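Local coordinates for response regulator receiver protein (Paraburkholderia phymatum, PDB 5TE9) that probably relays a signal as the receiver of a two-component system, by accepting a phosphoryl group, at residues L22-P27 and V104-S109. Numbering follows the deposited sequence.
Sequences LVEDSP and VVLTTS
Leu106 reaches across to Leu22 and Glu24 over an intervening strand in the five-stranded parallel sheet of a CheY-like receiver fold. Strands 19-23 and 103-107 are not neighbours: strand 71-76 runs between them, and the two backbones stay well apart, with the CA atoms of Glu24 and Leu106 8.7 Å from each other. The contact is therefore made by side chains alone, over one face of the middle strand, where Ile75 touches both leucines.

The apolar part is light. Leu106 CD1 comes to 4.5 Å from Leu22 CD1, methyl to methyl. With CG of Leu106 anti to its carbonyl carbon, the isobutyl group extends toward strand 19-23 and sends CD1 forward; Ile127 of the edge strand 126-128 and Val131 of a loop also pack against this side chain.

The closer approach is polar against apolar. Glu24 OE1 lies 3.4 Å from Leu106 CD1, a van der Waals contact in which the two side chains cross at about a right angle. The glutamate leaves the backbone with CG anti to N, then bends at chi2, which swings the carboxylate over to the leucine. This buried group sits just past the strand's C-terminal end, beside Asp77, the predicted phosphorylation site, which is unmodified here. OE2 lies close to Asp77 OD2, and Lys129 NZ makes a long, weak ion pair with OE1. The acidic pair Glu24-Asp25, with Asp77, corresponds to the magnesium-binding cluster of related receivers, and probably has that role here.

Within 22-27, Ser26 N donates a hydrogen bond to the other carboxylate oxygen, Glu24 OE2, at 2.9 Å, nearly straight at 166°, meeting the anti side of the carboxylate 19° out of its plane.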
loop_
_atom_site.group_PDB
_atom_site.type_symbol
_atom_site.label_atom_id
_atom_site.label_comp_id
_atom_site.label_asym_id
_atom_site.label_seq_id
_atom_site.Cartn_x
_atom_site.Cartn_y
_atom_site.Cartn_z
ATOM N N LEU A 22 8.233 -13.609 -8.132
ATOM C CA LEU A 22 8.230 -14.437 -6.936
ATOM C C LEU A 22 8.733 -15.803 -7.357
ATOM O O LEU A 22 8.097 -16.480 -8.170
ATOM C CB LEU A 22 6.840 -14.531 -6.307
ATOM C CG LEU A 22 6.662 -15.598 -5.227
ATOM C CD1 LEU A 22 7.522 -15.326 -4.043
ATOM C CD2 LEU A 22 5.235 -15.621 -4.796
ATOM N N VAL A 23 9.888 -16.177 -6.822
ATOM C CA VAL A 23 10.526 -17.446 -7.111
ATOM C C VAL A 23 10.298 -18.289 -5.866
ATOM O O VAL A 23 11.052 -18.230 -4.904
ATOM C CB VAL A 23 12.009 -17.278 -7.443
ATOM C CG1 VAL A 23 12.557 -18.551 -8.027
ATOM C CG2 VAL A 23 12.200 -16.149 -8.448
ATOM N N GLU A 24 9.228 -19.077 -5.881
ATOM C CA GLU A 24 8.866 -19.892 -4.734
ATOM C C GLU A 24 8.269 -21.195 -5.240
ATOM O O GLU A 24 7.455 -21.194 -6.166
ATOM C CB GLU A 24 7.879 -19.158 -3.823
ATOM C CG GLU A 24 7.155 -20.049 -2.845
ATOM C CD GLU A 24 8.022 -20.508 -1.706
ATOM O OE1 GLU A 24 8.371 -19.662 -0.859
ATOM O OE2 GLU A 24 8.352 -21.710 -1.651
ATOM N N ASP A 25 8.683 -22.303 -4.632
ATOM C CA ASP A 25 8.193 -23.603 -5.067
ATOM C C ASP A 25 6.907 -24.025 -4.367
ATOM O O ASP A 25 6.150 -24.824 -4.925
ATOM C CB ASP A 25 9.266 -24.671 -4.856
ATOM C CG ASP A 25 9.000 -25.532 -3.636
ATOM O OD1 ASP A 25 9.230 -25.044 -2.504
ATOM O OD2 ASP A 25 8.551 -26.692 -3.817
ATOM N N SER A 26 6.632 -23.516 -3.172
ATOM C CA SER A 26 5.467 -23.982 -2.416
ATOM C C SER A 26 4.186 -23.427 -3.021
ATOM O O SER A 26 4.004 -22.207 -3.032
ATOM C CB SER A 26 5.563 -23.567 -0.953
ATOM O OG SER A 26 4.453 -24.063 -0.217
ATOM N N PRO A 27 3.290 -24.271 -3.544
ATOM C CA PRO A 27 2.030 -23.755 -4.089
ATOM C C PRO A 27 1.138 -23.121 -3.038
ATOM O O PRO A 27 0.440 -22.155 -3.348
ATOM C CB PRO A 27 1.376 -25.003 -4.703
ATOM C CG PRO A 27 1.992 -26.163 -3.967
ATOM C CD PRO A 27 3.398 -25.737 -3.676
ATOM N N VAL A 104 14.847 -9.962 -2.328
ATOM C CA VAL A 104 14.482 -10.340 -0.974
ATOM C C VAL A 104 14.563 -11.856 -0.900
ATOM O O VAL A 104 13.981 -12.550 -1.741
ATOM C CB VAL A 104 13.072 -9.843 -0.619
ATOM C CG1 VAL A 104 12.534 -10.579 0.594
ATOM C CG2 VAL A 104 13.084 -8.344 -0.394
ATOM N N VAL A 105 15.292 -12.368 0.082
ATOM C CA VAL A 105 15.460 -13.805 0.268
ATOM C C VAL A 105 14.462 -14.271 1.311
ATOM O O VAL A 105 14.335 -13.657 2.375
ATOM C CB VAL A 105 16.899 -14.147 0.693
ATOM C CG1 VAL A 105 17.011 -15.624 1.076
ATOM C CG2 VAL A 105 17.877 -13.791 -0.415
ATOM N N LEU A 106 13.744 -15.338 1.003
ATOM C CA LEU A 106 12.786 -15.897 1.935
ATOM C C LEU A 106 13.488 -16.831 2.902
ATOM O O LEU A 106 14.238 -17.718 2.486
ATOM C CB LEU A 106 11.705 -16.659 1.184
ATOM C CG LEU A 106 10.902 -15.810 0.221
ATOM C CD1 LEU A 106 9.771 -16.636 -0.376
ATOM C CD2 LEU A 106 10.382 -14.625 1.000
ATOM N N THR A 107 13.245 -16.633 4.185
ATOM C CA THR A 107 13.693 -17.552 5.213
ATOM C C THR A 107 12.480 -18.266 5.776
ATOM O O THR A 107 11.351 -17.800 5.639
ATOM C CB THR A 107 14.437 -16.811 6.323
ATOM O OG1 THR A 107 13.543 -15.886 6.960
ATOM C CG2 THR A 107 15.613 -16.047 5.737
ATOM N N THR A 108 12.709 -19.412 6.398
ATOM C CA THR A 108 11.581 -20.182 6.895
ATOM C C THR A 108 11.268 -19.885 8.352
ATOM O O THR A 108 10.248 -20.362 8.860
ATOM C CB THR A 108 11.834 -21.687 6.713
ATOM O OG1 THR A 108 12.928 -22.098 7.536
ATOM C CG2 THR A 108 12.164 -21.998 5.267
ATOM N N SER A 109 12.106 -19.108 9.029
ATOM C CA SER A 109 11.916 -18.832 10.444
ATOM C C SER A 109 12.616 -17.527 10.785
ATOM O O SER A 109 13.727 -17.275 10.310
ATOM C CB SER A 109 12.468 -19.964 11.320
ATOM O OG SER A 109 13.872 -19.844 11.476
#